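Local coordinates for protein ketosynthase (Streptomyces sp. MSC090213JE08, PDB 6KXD) that probably catalyses the decarboxylative condensation of acyl-ACP with malonyl-ACP to 3-oxoacyl-ACP in a highly reducing type II polyketide synthase, at residues A171-V177 against N398-L402; I107-T111 against L148-A153; F15-S19 against Y81-A85; M75-G79 against D113-H117; T54-V58 against L230-G234. All coordinates share one frame; numbering follows the deposited sequence.

Contact 1 of 5, residues A171-V177 against N398-L402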
loop_
_atom_site.group_PDB
_atom_site.type_symbol
_atom_site.label_atom_id
_atom_site.label_comp_id
_atom_site.label_asym_id
_atom_site.label_seq_id
_atom_site.Cartn_x
_atom_site.Cartn_y
_atom_site.Cartn_z
ATOM N N ALA A 171 1.831 7.236 6.397
ATOM C CA ALA A 171 0.662 7.865 5.878
ATOM C C ALA A 171 -0.388 6.821 5.497
ATOM O O ALA A 171 -1.463 7.171 5.101
ATOM C CB ALA A 171 1.018 8.716 4.683
ATOM N N ALA A 172 -0.068 5.540 5.665
ATOM C CA ALA A 172 -0.832 4.494 5.007
ATOM C C ALA A 172 -2.254 4.448 5.579
ATOM O O ALA A 172 -3.198 4.281 4.846
ATOM C CB ALA A 172 -0.085 3.194 5.115
ATOM N N GLY A 173 -2.425 4.661 6.888
ATOM C CA GLY A 173 -3.769 4.690 7.487
ATOM C C GLY A 173 -4.690 5.729 6.854
ATOM O O GLY A 173 -5.774 5.459 6.518
ATOM N N ASN A 174 -4.188 6.943 6.668
ATOM C CA ASN A 174 -4.915 8.016 6.058
ATOM C C ASN A 174 -5.186 7.714 4.580
ATOM O O ASN A 174 -6.271 7.996 4.078
ATOM C CB ASN A 174 -4.153 9.336 6.162
ATOM C CG ASN A 174 -4.507 10.134 7.399
ATOM O OD1 ASN A 174 -5.375 9.713 8.172
ATOM N ND2 ASN A 174 -3.777 11.224 7.622
ATOM N N TYR A 175 -4.184 7.162 3.891
ATOM C CA TYR A 175 -4.424 6.741 2.493
ATOM C C TYR A 175 -5.587 5.765 2.432
ATOM O O TYR A 175 -6.431 5.820 1.515
ATOM C CB TYR A 175 -3.242 6.018 1.889
ATOM C CG TYR A 175 -2.190 6.903 1.291
ATOM C CD1 TYR A 175 -1.368 7.684 2.086
ATOM C CD2 TYR A 175 -1.989 6.910 -0.073
ATOM C CE1 TYR A 175 -0.378 8.461 1.517
ATOM C CE2 TYR A 175 -0.993 7.662 -0.648
ATOM C CZ TYR A 175 -0.180 8.440 0.153
ATOM O OH TYR A 175 0.791 9.183 -0.463
ATOM N N SER A 176 -5.587 4.845 3.393
ATOM C CA SER A 176 -6.556 3.746 3.396
ATOM C C SER A 176 -7.966 4.281 3.666
ATOM O O SER A 176 -8.910 3.873 3.009
ATOM C CB SER A 176 -6.125 2.676 4.397
ATOM O OG SER A 176 -4.933 2.021 3.988
ATOM N N VAL A 177 -8.106 5.176 4.661
ATOM C CA VAL A 177 -9.367 5.789 4.987
ATOM C C VAL A 177 -9.855 6.586 3.773
ATOM O O VAL A 177 -11.020 6.507 3.395
ATOM C CB VAL A 177 -9.258 6.680 6.247
ATOM C CG1 VAL A 177 -10.508 7.498 6.453
ATOM C CG2 VAL A 177 -8.958 5.881 7.509
ATOM N N ASN A 398 5.351 11.014 0.692
ATOM C CA ASN A 398 3.990 10.687 0.601
ATOM C C ASN A 398 3.268 11.393 1.740
ATOM O O ASN A 398 3.573 11.118 2.906
ATOM C CB ASN A 398 3.784 9.190 0.759
ATOM C CG ASN A 398 4.122 8.373 -0.476
ATOM O OD1 ASN A 398 3.775 7.209 -0.497
ATOM N ND2 ASN A 398 4.731 8.945 -1.508
ATOM N N ASN A 399 2.381 12.312 1.404
ATOM C CA ASN A 399 1.593 12.979 2.395
ATOM C C ASN A 399 0.123 12.666 2.172
ATOM O O ASN A 399 -0.367 12.665 1.027
ATOM C CB ASN A 399 1.772 14.497 2.359
ATOM C CG ASN A 399 3.215 14.916 2.406
ATOM O OD1 ASN A 399 3.898 14.744 3.420
ATOM N ND2 ASN A 399 3.697 15.466 1.290
ATOM N N ALA A 400 -0.586 12.443 3.277
ATOM C CA ALA A 400 -1.998 12.263 3.294
ATOM C C ALA A 400 -2.572 12.978 4.526
ATOM O O ALA A 400 -2.143 12.747 5.635
ATOM C CB ALA A 400 -2.358 10.802 3.345
ATOM N N VAL A 401 -3.592 13.778 4.274
ATOM C CA VAL A 401 -4.267 14.569 5.287
ATOM C C VAL A 401 -5.749 14.244 5.210
ATOM O O VAL A 401 -6.339 14.244 4.119
ATOM C CB VAL A 401 -3.989 16.064 5.055
ATOM C CG1 VAL A 401 -4.722 16.891 6.094
ATOM C CG2 VAL A 401 -2.498 16.332 5.047
ATOM N N LEU A 402 -6.328 13.891 6.361
ATOM C CA LEU A 402 -7.687 13.483 6.479
ATOM C C LEU A 402 -8.444 14.492 7.345
ATOM O O LEU A 402 -7.901 14.929 8.357
ATOM C CB LEU A 402 -7.687 12.105 7.131
ATOM C CG LEU A 402 -9.034 11.526 7.544
ATOM C CD1 LEU A 402 -9.816 11.086 6.323
ATOM C CD2 LEU A 402 -8.835 10.369 8.517
#
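Ala400 O is gripped by two side chains: the amide of Asn174, whose ND2 donates to it over 3.0 Å with an N-H...O angle of 157°, and the hydroxyl of Ser392 on strand 387-394. Here helix 172-185, a buried helix of the thiolase fold, lies across strand 398-405; in relatives, the nucleophilic cysteine sits at the start of this helix. Asn174 ND2 arrives from above the carbonyl of Ala400, 54° out of its plane, while the acceptor stays close to the plane of the donating amide. At the other end of that amide, OD1 accepts from Asn390 ND2, so both ends are engaged, which probably sets which way round the group sits. The same OD1 rests 3.5 Å from Leu402 CB. Ala400 carries the apolar middle of the contact: its CB is 3.6 Å from Asn174 CB and 3.5 Å from Tyr175 CD1, with Ala171 CB a little further off.

Tyr175 CG lies anti to its own carbonyl carbon (chi1 -85°), which sends the ring along the strand toward Asn398. Its OH comes within 3.2 Å of Asn398 CB, but its hydrogen bond goes to Asn171 O of the partner chain, and Asn398 ND2 binds OD1 of that same Asn171 of the partner chain. One end of the helix-strand contact therefore reaches the subunit interface. At the far end two aliphatic side chains meet: Val177 and Leu402 cross at about a right angle, with Val177 CG1 3.7 Å from Leu402 CD1.

Contact 2 of 5, residues I107-T111 against L148-A153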
loop_
_atom_site.group_PDB
_atom_site.type_symbol
_atom_site.label_atom_id
_atom_site.label_comp_id
_atom_site.label_asym_id
_atom_site.label_seq_id
_atom_site.Cartn_x
_atom_site.Cartn_y
_atom_site.Cartn_z
ATOM N N ILE A 107 -11.597 -3.447 1.860
ATOM C CA ILE A 107 -10.788 -3.605 3.051
ATOM C C ILE A 107 -9.395 -3.123 2.687
ATOM O O ILE A 107 -8.774 -3.699 1.843
ATOM C CB ILE A 107 -10.752 -5.062 3.517
ATOM C CG1 ILE A 107 -12.143 -5.579 3.876
ATOM C CG2 ILE A 107 -9.755 -5.224 4.659
ATOM C CD1 ILE A 107 -12.144 -7.046 4.242
ATOM N N THR A 108 -8.969 -2.049 3.312
ATOM C CA THR A 108 -7.716 -1.430 2.937
ATOM C C THR A 108 -6.988 -1.107 4.236
ATOM O O THR A 108 -7.519 -0.377 5.084
ATOM C CB THR A 108 -7.971 -0.289 1.952
ATOM O OG1 THR A 108 -6.733 0.362 1.672
ATOM C CG2 THR A 108 -8.978 0.695 2.476
ATOM N N VAL A 109 -5.861 -1.811 4.392
ATOM C CA VAL A 109 -5.019 -1.781 5.530
ATOM C C VAL A 109 -3.688 -1.190 5.088
ATOM O O VAL A 109 -3.046 -1.695 4.197
ATOM C CB VAL A 109 -4.792 -3.166 6.145
ATOM C CG1 VAL A 109 -3.875 -3.050 7.343
ATOM C CG2 VAL A 109 -6.106 -3.816 6.549
ATOM N N GLY A 110 -3.276 -0.158 5.796
ATOM C CA GLY A 110 -1.988 0.447 5.583
ATOM C C GLY A 110 -0.926 -0.274 6.374
ATOM O O GLY A 110 -1.202 -0.799 7.436
ATOM N N THR A 111 0.314 -0.260 5.891
ATOM C CA THR A 111 1.417 -0.784 6.653
ATOM C C THR A 111 2.732 -0.153 6.215
ATOM O O THR A 111 2.880 0.237 5.054
ATOM C CB THR A 111 1.537 -2.307 6.541
ATOM O OG1 THR A 111 2.306 -2.695 7.677
ATOM C CG2 THR A 111 2.236 -2.797 5.305
ATOM N N LEU A 148 -2.205 -8.650 4.896
ATOM C CA LEU A 148 -2.798 -7.935 5.962
ATOM C C LEU A 148 -4.259 -7.611 5.686
ATOM O O LEU A 148 -5.044 -7.516 6.627
ATOM C CB LEU A 148 -2.069 -6.616 6.197
ATOM C CG LEU A 148 -0.597 -6.728 6.580
ATOM C CD1 LEU A 148 -0.040 -5.343 6.870
ATOM C CD2 LEU A 148 -0.416 -7.639 7.777
ATOM N N SER A 149 -4.596 -7.389 4.407
ATOM C CA SER A 149 -5.936 -7.060 3.995
ATOM C C SER A 149 -6.771 -8.306 3.808
ATOM O O SER A 149 -7.896 -8.335 4.267
ATOM C CB SER A 149 -5.892 -6.197 2.716
ATOM O OG SER A 149 -5.662 -4.874 3.132
ATOM N N THR A 150 -6.199 -9.297 3.147
ATOM C CA THR A 150 -6.933 -10.511 2.781
ATOM C C THR A 150 -7.311 -11.320 4.032
ATOM O O THR A 150 -8.390 -11.917 4.069
ATOM C CB THR A 150 -6.178 -11.396 1.787
ATOM O OG1 THR A 150 -4.934 -11.865 2.322
ATOM C CG2 THR A 150 -5.992 -10.688 0.459
ATOM N N VAL A 151 -6.466 -11.333 5.073
ATOM C CA VAL A 151 -6.824 -12.139 6.260
ATOM C C VAL A 151 -8.059 -11.577 6.959
ATOM O O VAL A 151 -8.734 -12.340 7.631
ATOM C CB VAL A 151 -5.690 -12.290 7.281
ATOM C CG1 VAL A 151 -4.612 -13.211 6.774
ATOM C CG2 VAL A 151 -5.163 -10.930 7.710
ATOM N N ILE A 152 -8.268 -10.256 6.925
ATOM C CA ILE A 152 -9.444 -9.660 7.479
ATOM C C ILE A 152 -10.657 -10.238 6.756
ATOM O O ILE A 152 -11.651 -10.552 7.411
ATOM C CB ILE A 152 -9.453 -8.142 7.387
ATOM C CG1 ILE A 152 -8.346 -7.567 8.276
ATOM C CG2 ILE A 152 -10.836 -7.611 7.720
ATOM C CD1 ILE A 152 -8.095 -6.129 8.087
ATOM N N ALA A 153 -10.564 -10.308 5.425
ATOM C CA ALA A 153 -11.705 -10.805 4.664
ATOM C C ALA A 153 -11.959 -12.252 5.092
ATOM O O ALA A 153 -13.130 -12.710 5.224
ATOM C CB ALA A 153 -11.496 -10.686 3.179
#
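Ile152 CD1 meets Val109 CG2 tip to tip at 3.4 Å and lies 3.9 Å from Ile107 CG2, bridging the two branched side chains of the strand. The first of these is tighter than ordinary van der Waals contact. This is helix 147-156 packing on strand 105-110, inside the beta-alpha-beta crossover that leads from that strand to its parallel neighbour 161-166 in the thiolase fold; helix and strand run at 139° to each other. Ile107 returns the favour. With CG1 beside the backbone N (chi1 -61°) and the chain extended beyond it, CD1 reaches over the helix and lodges beside Ile152 CG2, 3.8 Å away, and against Ala153 CA and CB. Bumps from each side thus fill notches in the other.

Where the helix comes closest to the strand, the small Ser149 brings its OG to the strand backbone, 3.3 Å from Val109 N; that OG is hydrogen-bonded to Thr165 OG1 on strand 161-166. Val109 CG2 also packs 3.9 Å from Leu148 O, a buried carbonyl that finds no polar partner. On the side of the helix turned from the strand, Thr150 OG1 bonds to Asp363 O of the partner chain, so the crossover helix runs between sheet and interface. At the other end of the contact Leu148 and Thr111 cross at about a right angle. Thr111 turns its hydroxyl to Ala197 O, and its CB is pressed to 3.4 Å by the methyl Leu148 CD1.

Contact 3 of 5, residues F15-S19 against Y81-A85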
loop_
_atom_site.group_PDB
_atom_site.type_symbol
_atom_site.label_atom_id
_atom_site.label_comp_id
_atom_site.label_asym_id
_atom_site.label_seq_id
_atom_site.Cartn_x
_atom_site.Cartn_y
_atom_site.Cartn_z
ATOM N N PHE A 15 -14.959 1.660 15.223
ATOM C CA PHE A 15 -13.546 1.792 15.477
ATOM C C PHE A 15 -13.042 0.541 16.163
ATOM O O PHE A 15 -13.636 0.070 17.140
ATOM C CB PHE A 15 -13.221 2.957 16.420
ATOM C CG PHE A 15 -13.581 4.335 15.926
ATOM C CD1 PHE A 15 -13.473 4.669 14.588
ATOM C CD2 PHE A 15 -13.967 5.327 16.820
ATOM C CE1 PHE A 15 -13.777 5.946 14.147
ATOM C CE2 PHE A 15 -14.247 6.610 16.382
ATOM C CZ PHE A 15 -14.154 6.918 15.044
ATOM N N GLY A 16 -11.945 0.012 15.645
ATOM C CA GLY A 16 -11.245 -1.042 16.268
ATOM C C GLY A 16 -9.825 -0.604 16.535
ATOM O O GLY A 16 -9.188 -0.083 15.633
ATOM N N VAL A 17 -9.330 -0.882 17.744
ATOM C CA VAL A 17 -8.033 -0.371 18.220
ATOM C C VAL A 17 -7.300 -1.449 19.017
ATOM O O VAL A 17 -7.837 -1.960 20.013
ATOM C CB VAL A 17 -8.199 0.883 19.102
ATOM C CG1 VAL A 17 -6.830 1.365 19.593
ATOM C CG2 VAL A 17 -8.959 1.997 18.416
ATOM N N ILE A 18 -6.063 -1.720 18.597
ATOM C CA ILE A 18 -5.029 -2.436 19.274
ATOM C C ILE A 18 -3.856 -1.477 19.385
ATOM O O ILE A 18 -3.230 -1.204 18.386
ATOM C CB ILE A 18 -4.552 -3.674 18.500
ATOM C CG1 ILE A 18 -5.658 -4.699 18.231
ATOM C CG2 ILE A 18 -3.377 -4.296 19.219
ATOM C CD1 ILE A 18 -5.933 -5.601 19.398
ATOM N N SER A 19 -3.547 -0.987 20.580
ATOM C CA SER A 19 -2.530 0.059 20.680
ATOM C C SER A 19 -1.753 -0.112 21.978
ATOM O O SER A 19 -2.202 -0.809 22.904
ATOM C CB SER A 19 -3.156 1.435 20.598
ATOM O OG SER A 19 -3.501 1.923 21.884
ATOM N N TYR A 81 -2.843 -8.093 14.556
ATOM C CA TYR A 81 -3.403 -6.879 15.026
ATOM C C TYR A 81 -4.495 -6.359 14.097
ATOM O O TYR A 81 -5.541 -5.825 14.561
ATOM C CB TYR A 81 -2.338 -5.799 15.154
ATOM C CG TYR A 81 -1.281 -6.016 16.197
ATOM C CD1 TYR A 81 -1.473 -6.857 17.282
ATOM C CD2 TYR A 81 -0.099 -5.292 16.158
ATOM C CE1 TYR A 81 -0.489 -7.023 18.239
ATOM C CE2 TYR A 81 0.879 -5.432 17.128
ATOM C CZ TYR A 81 0.669 -6.291 18.191
ATOM O OH TYR A 81 1.597 -6.494 19.166
ATOM N N ALA A 82 -4.268 -6.509 12.785
ATOM C CA ALA A 82 -5.170 -5.967 11.812
ATOM C C ALA A 82 -6.542 -6.644 11.969
ATOM O O ALA A 82 -7.602 -5.984 12.030
ATOM C CB ALA A 82 -4.623 -6.209 10.441
ATOM N N VAL A 83 -6.463 -7.967 12.073
ATOM C CA VAL A 83 -7.669 -8.819 12.136
ATOM C C VAL A 83 -8.407 -8.514 13.449
ATOM O O VAL A 83 -9.630 -8.316 13.441
ATOM C CB VAL A 83 -7.305 -10.312 12.003
ATOM C CG1 VAL A 83 -8.520 -11.203 12.220
ATOM C CG2 VAL A 83 -6.701 -10.659 10.656
ATOM N N ALA A 84 -7.670 -8.456 14.570
ATOM C CA ALA A 84 -8.287 -8.125 15.860
ATOM C C ALA A 84 -8.988 -6.758 15.808
ATOM O O ALA A 84 -10.130 -6.649 16.203
ATOM C CB ALA A 84 -7.256 -8.235 16.962
ATOM N N ALA A 85 -8.316 -5.694 15.316
ATOM C CA ALA A 85 -8.912 -4.423 15.238
ATOM C C ALA A 85 -10.120 -4.442 14.296
ATOM O O ALA A 85 -11.093 -3.705 14.526
ATOM C CB ALA A 85 -7.898 -3.385 14.796
#
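Helix 77-93 belongs to the outer helical layer of the thiolase fold, and this is where it lies against strand 10-19, the two running at 141° to each other. The approach is tightest at Gly16. With no side chain in the way, Gly16 CA comes within 3.2 Å of Ala85 O, its C-H pointing almost straight at the oxygen (173° at H). Ala85 CB then settles against the same stretch of strand, 3.6 Å from Gly16 O.

The larger share of the packing is done by Ile18, whose branches part company. CG2, anti to the backbone N, goes over one face of the Tyr81 ring, a CH-pi contact 4.1 Å from the centroid and offset toward the CD1 rim. The other branch carries CD1 to Ala84 CB at 3.8 Å, while CG1 passes close to the backbone of the helix turn, 3.8 Å from Tyr81 O. An alanine at Ile18 is likely to uncover that face of the tyrosine and leave Ala84 without its methyl neighbour, opening a gap between strand and helix.

Tyr81 is further framed by Phe61, edge-to-face. Strand 10-19 itself runs antiparallel between strands 234-242 and 255-264, while Phe15 and Val17, pointing away from helix 77-93, pack on helix 341-355, so the strand lies between two helical layers.

Contact 4 of 5, residues M75-G79 against D113-H117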
loop_
_atom_site.group_PDB
_atom_site.type_symbol
_atom_site.label_atom_id
_atom_site.label_comp_id
_atom_site.label_asym_id
_atom_site.label_seq_id
_atom_site.Cartn_x
_atom_site.Cartn_y
_atom_site.Cartn_z
ATOM N N MET A 75 -0.715 -15.659 10.014
ATOM C CA MET A 75 -0.443 -14.212 10.134
ATOM C C MET A 75 0.765 -14.030 11.027
ATOM O O MET A 75 0.914 -14.780 11.999
ATOM C CB MET A 75 -1.585 -13.498 10.831
ATOM C CG MET A 75 -2.900 -13.678 10.166
ATOM S SD MET A 75 -4.256 -13.189 11.173
ATOM C CE MET A 75 -4.531 -14.674 12.147
ATOM N N GLY A 76 1.565 -12.994 10.761
ATOM C CA GLY A 76 2.418 -12.516 11.773
ATOM C C GLY A 76 1.680 -11.557 12.666
ATOM O O GLY A 76 0.468 -11.367 12.570
ATOM N N ARG A 77 2.435 -10.894 13.527
ATOM C CA ARG A 77 1.853 -10.047 14.502
ATOM C C ARG A 77 1.045 -8.911 13.858
ATOM O O ARG A 77 0.005 -8.516 14.353
ATOM C CB ARG A 77 2.974 -9.551 15.424
ATOM C CG ARG A 77 2.465 -8.856 16.673
ATOM C CD ARG A 77 1.625 -9.750 17.581
ATOM N NE ARG A 77 2.445 -10.475 18.546
ATOM C CZ ARG A 77 2.589 -10.172 19.836
ATOM N NH1 ARG A 77 2.015 -9.103 20.361
ATOM N NH2 ARG A 77 3.315 -10.967 20.601
ATOM N N ALA A 78 1.562 -8.301 12.783
ATOM C CA ALA A 78 0.861 -7.163 12.258
ATOM C C ALA A 78 -0.527 -7.604 11.760
ATOM O O ALA A 78 -1.511 -6.886 11.954
ATOM C CB ALA A 78 1.645 -6.519 11.156
ATOM N N GLY A 79 -0.551 -8.750 11.088
ATOM C CA GLY A 79 -1.795 -9.339 10.557
ATOM C C GLY A 79 -2.752 -9.651 11.686
ATOM O O GLY A 79 -3.914 -9.357 11.623
ATOM N N ASP A 113 5.909 -1.819 7.558
ATOM C CA ASP A 113 6.859 -2.906 7.704
ATOM C C ASP A 113 6.186 -4.265 7.582
ATOM O O ASP A 113 6.843 -5.232 7.236
ATOM C CB ASP A 113 7.597 -2.823 9.039
ATOM C CG ASP A 113 8.491 -1.601 9.096
ATOM O OD1 ASP A 113 9.261 -1.416 8.121
ATOM O OD2 ASP A 113 8.346 -0.829 10.059
ATOM N N GLY A 114 4.861 -4.306 7.698
ATOM C CA GLY A 114 4.205 -5.603 7.562
ATOM C C GLY A 114 4.817 -6.593 8.536
ATOM O O GLY A 114 5.088 -6.222 9.697
ATOM N N GLU A 115 5.076 -7.815 8.053
ATOM C CA GLU A 115 5.632 -8.885 8.911
ATOM C C GLU A 115 7.153 -8.888 8.802
ATOM O O GLU A 115 7.778 -9.919 8.584
ATOM C CB GLU A 115 5.040 -10.227 8.508
ATOM C CG GLU A 115 3.533 -10.231 8.570
ATOM C CD GLU A 115 2.803 -9.889 9.857
ATOM O OE1 GLU A 115 1.549 -10.094 9.855
ATOM O OE2 GLU A 115 3.445 -9.394 10.851
ATOM N N SER A 116 7.761 -7.698 8.909
ATOM C CA SER A 116 9.193 -7.649 8.789
ATOM C C SER A 116 9.878 -8.427 9.937
ATOM O O SER A 116 10.980 -8.893 9.774
ATOM C CB SER A 116 9.666 -6.221 8.671
ATOM O OG SER A 116 9.486 -5.774 7.309
ATOM N N HIS A 117 9.204 -8.562 11.072
ATOM C CA HIS A 117 9.701 -9.409 12.149
ATOM C C HIS A 117 9.842 -10.854 11.678
ATOM O O HIS A 117 10.844 -11.481 11.954
ATOM C CB HIS A 117 8.822 -9.304 13.397
ATOM C CG HIS A 117 9.285 -10.225 14.477
ATOM N ND1 HIS A 117 10.525 -10.078 15.093
ATOM C CD2 HIS A 117 8.697 -11.303 15.034
ATOM C CE1 HIS A 117 10.668 -11.026 16.004
ATOM N NE2 HIS A 117 9.569 -11.814 15.954
#
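Both oxygens of the Glu115 carboxylate take backbone N-H groups from the first turn of helix 77-93. Ala78 N donates to Glu115 OE2 over 2.9 Å, on the syn lone pair, and Gly79 N to Glu115 OE1 over 2.8 Å, also on the syn side but 23° out of the carboxylate plane. Gly76 N is another close neighbour of Glu115 OE1, at 3.0 Å. Ala78 CB lies 3.4 Å from Glu115 OE2, so the carboxylate is held against both the backbone and the methyl of the turn.

Gly76 takes the N-cap position of the helix, and a CB there would run into Glu115 OE2. A carboxylate bound to the N-H groups at a helix start is favourably placed with respect to the helix dipole, which would probably stabilise its negative charge. Glu115 gets there by bending: chi1 and chi2, both near -57°, fold the chain back.

Behind it, Glu115 is the centre of an inverse gamma turn and the N-cap of helix 116-129, while Gly114 before it has a positive phi, which by itself favours glycine. Ser116 OG closes back on Asp113 O at 2.7 Å, and Thr111 OG1 takes the N-H of Gly114. Further out, Leu148 of helix 147-156 packs on Ala78 and Glu115, and Asp113 OD1 makes a salt bridge to Lys203 NZ.

Contact 5 of 5, residues T54-V58 against L230-G234; sequences TACEV and LTGEG
The carboxylate of Glu233 is the flat group at the Val58 end of this contact, and its oxygens are met from several directions. Val58 N donates to Glu233 OE2 over 2.8 Å in a nearly straight bond (168°), arriving on the anti side and 16° out of the plane; Tyr81 OH binds the same oxygen, while OE1 takes a salt bridge from Arg44 and the N-H of Val200. The carboxylate of Glu57, 30° off in plane, turns away to Thr43 OG1 and Arg44 N. Glu233 CG sits between its backbone N and carbonyl carbon, and the extended chain beyond carries the acid across to Val58. With Glu233 cut back to an alanine, Val58 N and Tyr81 OH are likely to be short of an acceptor and Arg44 left without its charge partner.

The two segments run nearly parallel, and toward their N-terminal ends Cys56 N gives a hydrogen bond of 2.7 Å to Thr231 O. One water links Thr54 O to Thr231 N and another, donating to Cys56 O over 2.7 Å, accepts from Glu233 N. Leu230 spreads its methyls, CD2 3.6 Å from Thr54 O and CD1 4.0 Å from Cys56 SG.

Segment 54-58 begins in strand 54-55, which pairs antiparallel with strand 40-41 in a small two-stranded sheet, while 230-234 leads into strand 234-242, which pairs with strands 10-19 and 191-198 of the main sheet.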
loop_
_atom_site.group_PDB
_atom_site.type_symbol
_atom_site.label_atom_id
_atom_site.label_comp_id
_atom_site.label_asym_id
_atom_site.label_seq_id
_atom_site.Cartn_x
_atom_site.Cartn_y
_atom_site.Cartn_z
ATOM N N THR A 54 13.747 0.454 24.540
ATOM C CA THR A 54 12.386 0.926 24.741
ATOM C C THR A 54 11.681 1.091 23.383
ATOM O O THR A 54 12.266 1.550 22.412
ATOM C CB THR A 54 12.372 2.264 25.478
ATOM O OG1 THR A 54 13.102 2.080 26.696
ATOM C CG2 THR A 54 10.976 2.776 25.746
ATOM N N ALA A 55 10.410 0.726 23.347
ATOM C CA ALA A 55 9.543 0.900 22.189
ATOM C C ALA A 55 8.145 0.980 22.761
ATOM O O ALA A 55 7.988 0.854 23.973
ATOM C CB ALA A 55 9.706 -0.240 21.235
ATOM N N CYS A 56 7.144 1.174 21.908
ATOM C CA CYS A 56 5.796 1.286 22.357
ATOM C C CYS A 56 5.023 0.069 21.871
ATOM O O CYS A 56 4.169 0.186 20.974
ATOM C CB CYS A 56 5.118 2.558 21.874
ATOM S SG CYS A 56 5.843 4.051 22.608
ATOM N N GLU A 57 5.343 -1.078 22.465
ATOM C CA GLU A 57 4.699 -2.318 22.123
ATOM C C GLU A 57 3.285 -2.349 22.677
ATOM O O GLU A 57 2.914 -1.618 23.619
ATOM C CB GLU A 57 5.446 -3.522 22.670
ATOM C CG GLU A 57 6.650 -3.898 21.868
ATOM C CD GLU A 57 7.389 -5.076 22.458
ATOM O OE1 GLU A 57 6.861 -5.656 23.436
ATOM O OE2 GLU A 57 8.462 -5.429 21.940
ATOM N N VAL A 58 2.470 -3.206 22.045
ATOM C CA VAL A 58 1.219 -3.601 22.599
ATOM C C VAL A 58 1.568 -4.633 23.667
ATOM O O VAL A 58 2.235 -5.639 23.404
ATOM C CB VAL A 58 0.234 -4.149 21.549
ATOM C CG1 VAL A 58 -0.967 -4.827 22.192
ATOM C CG2 VAL A 58 -0.246 -3.042 20.622
ATOM N N LEU A 230 9.964 6.869 19.353
ATOM C CA LEU A 230 10.038 5.480 19.733
ATOM C C LEU A 230 9.231 4.703 18.690
ATOM O O LEU A 230 8.217 5.203 18.280
ATOM C CB LEU A 230 9.400 5.280 21.108
ATOM C CG LEU A 230 10.167 5.840 22.305
ATOM C CD1 LEU A 230 9.291 5.780 23.551
ATOM C CD2 LEU A 230 11.476 5.091 22.514
ATOM N N THR A 231 9.736 3.541 18.287
ATOM C CA THR A 231 9.015 2.642 17.357
ATOM C C THR A 231 7.836 2.027 18.115
ATOM O O THR A 231 7.899 1.779 19.337
ATOM C CB THR A 231 9.935 1.573 16.782
ATOM O OG1 THR A 231 10.321 0.677 17.813
ATOM C CG2 THR A 231 11.184 2.120 16.138
ATOM N N GLY A 232 6.730 1.881 17.393
ATOM C CA GLY A 232 5.476 1.473 17.903
ATOM C C GLY A 232 4.839 0.461 16.977
ATOM O O GLY A 232 5.479 -0.060 16.078
ATOM N N GLU A 233 3.604 0.109 17.317
ATOM C CA GLU A 233 2.904 -0.888 16.618
ATOM C C GLU A 233 1.435 -0.838 17.009
ATOM O O GLU A 233 0.999 -0.034 17.823
ATOM C CB GLU A 233 3.495 -2.258 16.927
ATOM C CG GLU A 233 3.435 -2.637 18.417
ATOM C CD GLU A 233 3.717 -4.091 18.693
ATOM O OE1 GLU A 233 4.376 -4.752 17.866
ATOM O OE2 GLU A 233 3.248 -4.568 19.741
ATOM N N GLY A 234 0.668 -1.721 16.383
ATOM C CA GLY A 234 -0.723 -1.805 16.659
ATOM C C GLY A 234 -1.542 -1.773 15.393
ATOM O O GLY A 234 -1.039 -1.948 14.334
HETATM O O HOH W 1 11.694 2.180 19.706
HETATM O O HOH W 2 2.688 2.037 19.739
#

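Overall arrangement
From the N terminus, contact 3 opens first, on strand 10-19, and closes at helix 77-93. Contacts 5 (at 54-58) and 4 (at 75-79) open before it closes, so both cross it. Contact 2 opens on strand 105-110 before contact 4 closes at 113-117, and these cross as well; both lie nested inside the long loop that contact 5 closes at 230-234. Contact 1 opens at 171-177, within that loop, and closes only at 398-402, thus crossing contact 5. Contacts 2, 3 and 4 touch one another: 2 and 3 lay outer helices on the sheet, and 4 joins the starts of two helices. Contact 1 ties the buried helix, which also touches strand 105-110, to a C-terminal strand.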